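Local coordinates for protein ORF34P2 (Lactococcus phage p2, PDB 2WKD) that binds single-stranded DNA, probably with nanomolar affinity and without sequence specificity, and belongs to the OB clan, at residues P31-E36 and K42-S47. The protein carries 2 engineered substitutions. Numbering follows the deposited sequence.
Sequences PLFEKE and KVAYGS
One face of the Tyr45 ring lies against Pro31: Pro31 CA sits above the plane near the rim, and Pro31 CB makes a CH-pi contact 4.2 Å from the ring centroid, 26° off the normal. The pyrrolidine ring crosses the phenol at a slant, with Pro31 CD 3.7 Å from Tyr45 CE2. The Phe33 ring is met differently. Lys42 O lies at its edge near the plane, while the backbone at Val43 CA and Ala44 N approaches obliquely, Phe33 CZ coming 3.5 Å from Ala44 N. With CG placed between the backbone N and the carbonyl carbon (chi1 46°), the phenyl group is brought alongside the backbone of 42-44, and Ala44 CB packs 3.8 Å from Phe33 CE2. Tyr77 of the second subunit stacks edge-to-face with Phe33.

Val43 packs against Pro31, the Phe33 carbonyl and Lys35. Val43 CG1, anti to the backbone N, touches Pro31 CB at 3.6 Å; CG2 meets the aliphatic CD of Lys35, whose NZ makes a weak hydrogen bond to Val41 O. Leu32 N donates a nearly straight hydrogen bond (176°) to Ala44 O, 2.9 Å away, and Leu32 CG and CD2 both lie against Gly46 N, Leu32 CD2 at 3.7 Å.

Pro31 and Tyr45 form an antiparallel non-hydrogen-bonded pair where strands 25-31 and 45-49 separate into their connecting loop. Glu34 turns from this interface to a salt bridge with Arg65 of the second subunit. Contact between the segments is thus mainly apolar, with a single backbone hydrogen bond beyond the paired residues, while charge and a further aromatic contact tie the loop to the dimer partner.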
ATOM      1  N   PRO A  31      -5.289   8.385   1.593  1.00 33.35           N
ATOM      2  CA  PRO A  31      -4.112   8.528   0.704  1.00 33.54           C
ATOM      3  C   PRO A  31      -3.333   7.210   0.624  1.00 33.75           C
ATOM      4  O   PRO A  31      -3.098   6.564   1.651  1.00 32.40           O
ATOM      5  CB  PRO A  31      -3.269   9.607   1.399  1.00 31.44           C
ATOM      6  CG  PRO A  31      -3.600   9.483   2.845  1.00 36.11           C
ATOM      7  CD  PRO A  31      -5.078   9.061   2.894  1.00 34.16           C
ATOM      8  N   LEU A  32      -2.974   6.818  -0.591  1.00 32.42           N
ATOM      9  CA  LEU A  32      -2.226   5.590  -0.839  1.00 34.56           C
ATOM     10  C   LEU A  32      -0.713   5.724  -0.692  1.00 34.77           C
ATOM     11  O   LEU A  32      -0.002   4.720  -0.702  1.00 35.29           O
ATOM     12  CB  LEU A  32      -2.560   5.035  -2.220  1.00 31.28           C
ATOM     13  CG  LEU A  32      -4.053   4.815  -2.424  1.00 35.95           C
ATOM     14  CD1 LEU A  32      -4.267   4.303  -3.834  1.00 39.30           C
ATOM     15  CD2 LEU A  32      -4.660   3.849  -1.375  1.00 25.82           C
ATOM     16  N   PHE A  33      -0.226   6.956  -0.572  1.00 37.77           N
ATOM     17  CA  PHE A  33       1.205   7.233  -0.350  1.00 38.43           C
ATOM     18  C   PHE A  33       1.433   8.679   0.088  1.00 40.20           C
ATOM     19  O   PHE A  33       0.488   9.462   0.130  1.00 42.75           O
ATOM     20  CB  PHE A  33       2.057   6.892  -1.587  1.00 40.77           C
ATOM     21  CG  PHE A  33       1.487   7.381  -2.889  1.00 35.23           C
ATOM     22  CD1 PHE A  33       1.730   8.683  -3.321  1.00 38.47           C
ATOM     23  CD2 PHE A  33       0.747   6.525  -3.698  1.00 28.49           C
ATOM     24  CE1 PHE A  33       1.215   9.145  -4.535  1.00 37.44           C
ATOM     25  CE2 PHE A  33       0.222   6.963  -4.910  1.00 32.34           C
ATOM     26  CZ  PHE A  33       0.462   8.284  -5.334  1.00 40.50           C
ATOM     27  N   GLU A  34       2.674   9.018   0.435  1.00 38.30           N
ATOM     28  CA  GLU A  34       3.024  10.372   0.865  1.00 39.07           C
ATOM     29  C   GLU A  34       3.844  11.126  -0.196  1.00 38.55           C
ATOM     30  O   GLU A  34       4.297  10.539  -1.183  1.00 34.48           O
ATOM     31  CB  GLU A  34       3.871  10.352   2.140  1.00 39.32           C
ATOM     32  CG  GLU A  34       3.523   9.363   3.207  1.00 43.10           C
ATOM     33  CD  GLU A  34       4.729   9.079   4.088  1.00 43.57           C
ATOM     34  OE1 GLU A  34       4.615   8.223   4.982  1.00 47.18           O
ATOM     35  OE2 GLU A  34       5.796   9.707   3.881  1.00 38.39           O
ATOM     36  N   LYS A  35       4.051  12.420   0.053  1.00 41.36           N
ATOM     37  CA  LYS A  35       4.876  13.300  -0.797  1.00 43.26           C
ATOM     38  C   LYS A  35       5.767  14.188   0.079  1.00 45.26           C
ATOM     39  O   LYS A  35       5.602  14.213   1.303  1.00 46.06           O
ATOM     40  CB  LYS A  35       3.982  14.170  -1.686  1.00 43.23           C
ATOM     41  CG  LYS A  35       3.065  15.103  -0.896  1.00 45.52           C
ATOM     42  CD  LYS A  35       1.889  15.610  -1.715  1.00 50.19           C
ATOM     43  CE  LYS A  35       2.112  17.020  -2.242  1.00 55.60           C
ATOM     44  NZ  LYS A  35       0.865  17.528  -2.894  1.00 56.32           N
ATOM     45  N   GLU A  36       6.694  14.919  -0.544  1.00 47.57           N
ATOM     46  CA  GLU A  36       7.545  15.890   0.162  1.00 48.81           C
ATOM     47  C   GLU A  36       6.781  17.158   0.542  1.00 48.56           C
ATOM     48  O   GLU A  36       6.048  17.720  -0.271  1.00 49.37           O
ATOM     49  CB  GLU A  36       8.763  16.262  -0.682  1.00 48.75           C
ATOM     50  CG  GLU A  36       9.789  15.157  -0.813  1.00 51.01           C
ATOM     51  CD  GLU A  36      10.567  15.232  -2.111  1.00 55.90           C
ATOM     52  OE1 GLU A  36      10.364  16.185  -2.894  1.00 57.07           O
ATOM     53  OE2 GLU A  36      11.389  14.327  -2.353  1.00 61.73           O
ATOM     54  N   LYS A  42       0.652  15.141  -6.913  1.00 39.42           N
ATOM     55  CA  LYS A  42      -0.598  14.856  -6.212  1.00 38.98           C
ATOM     56  C   LYS A  42      -0.673  13.417  -5.692  1.00 38.23           C
ATOM     57  O   LYS A  42      -0.271  12.473  -6.371  1.00 38.65           O
ATOM     58  CB  LYS A  42      -1.826  15.203  -7.067  1.00 39.87           C
ATOM     59  CG  LYS A  42      -2.109  14.262  -8.237  1.00 41.72           C
ATOM     60  CD  LYS A  42      -3.619  14.062  -8.411  1.00 44.23           C
ATOM     61  CE  LYS A  42      -3.932  13.051  -9.505  1.00 42.66           C
ATOM     62  NZ  LYS A  42      -3.294  13.408 -10.805  1.00 34.66           N
ATOM     63  N   VAL A  43      -1.194  13.264  -4.481  1.00 37.11           N
ATOM     64  CA  VAL A  43      -1.329  11.950  -3.855  1.00 35.58           C
ATOM     65  C   VAL A  43      -2.612  11.253  -4.315  1.00 33.88           C
ATOM     66  O   VAL A  43      -3.681  11.860  -4.322  1.00 34.51           O
ATOM     67  CB  VAL A  43      -1.273  12.069  -2.311  1.00 36.01           C
ATOM     68  CG1 VAL A  43      -1.732  10.785  -1.635  1.00 34.26           C
ATOM     69  CG2 VAL A  43       0.143  12.439  -1.868  1.00 34.47           C
ATOM     70  N   ALA A  44      -2.495   9.988  -4.716  1.00 31.38           N
ATOM     71  CA  ALA A  44      -3.659   9.186  -5.069  1.00 29.80           C
ATOM     72  C   ALA A  44      -4.424   8.735  -3.807  1.00 29.89           C
ATOM     73  O   ALA A  44      -3.816   8.494  -2.755  1.00 29.90           O
ATOM     74  CB  ALA A  44      -3.242   8.002  -5.902  1.00 28.66           C
ATOM     75  N   TYR A  45      -5.751   8.642  -3.924  1.00 28.20           N
ATOM     76  CA  TYR A  45      -6.632   8.270  -2.818  1.00 30.03           C
ATOM     77  C   TYR A  45      -7.412   7.020  -3.140  1.00 29.93           C
ATOM     78  O   TYR A  45      -7.872   6.846  -4.262  1.00 31.40           O
ATOM     79  CB  TYR A  45      -7.593   9.411  -2.462  1.00 30.59           C
ATOM     80  CG  TYR A  45      -6.917  10.465  -1.635  1.00 30.59           C
ATOM     81  CD1 TYR A  45      -6.043  11.376  -2.224  1.00 29.18           C
ATOM     82  CD2 TYR A  45      -7.119  10.529  -0.258  1.00 29.92           C
ATOM     83  CE1 TYR A  45      -5.392  12.328  -1.465  1.00 31.54           C
ATOM     84  CE2 TYR A  45      -6.477  11.476   0.515  1.00 29.86           C
ATOM     85  CZ  TYR A  45      -5.613  12.376  -0.101  1.00 34.93           C
ATOM     86  OH  TYR A  45      -4.971  13.324   0.648  1.00 37.09           O
ATOM     87  N   GLY A  46      -7.522   6.134  -2.155  1.00 27.65           N
ATOM     88  CA  GLY A  46      -8.327   4.934  -2.307  1.00 29.53           C
ATOM     89  C   GLY A  46      -9.572   4.998  -1.443  1.00 30.01           C
ATOM     90  O   GLY A  46      -9.563   5.587  -0.359  1.00 29.75           O
ATOM     91  N   SER A  47     -10.642   4.378  -1.926  1.00 31.78           N
ATOM     92  CA  SER A  47     -11.907   4.339  -1.198  1.00 33.42           C
ATOM     93  C   SER A  47     -12.241   2.939  -0.708  1.00 30.94           C
ATOM     94  O   SER A  47     -11.922   1.946  -1.366  1.00 31.49           O
ATOM     95  CB  SER A  47     -13.035   4.859  -2.085  1.00 32.82           C
ATOM     96  OG  SER A  47     -12.650   6.088  -2.670  1.00 41.61           O
TER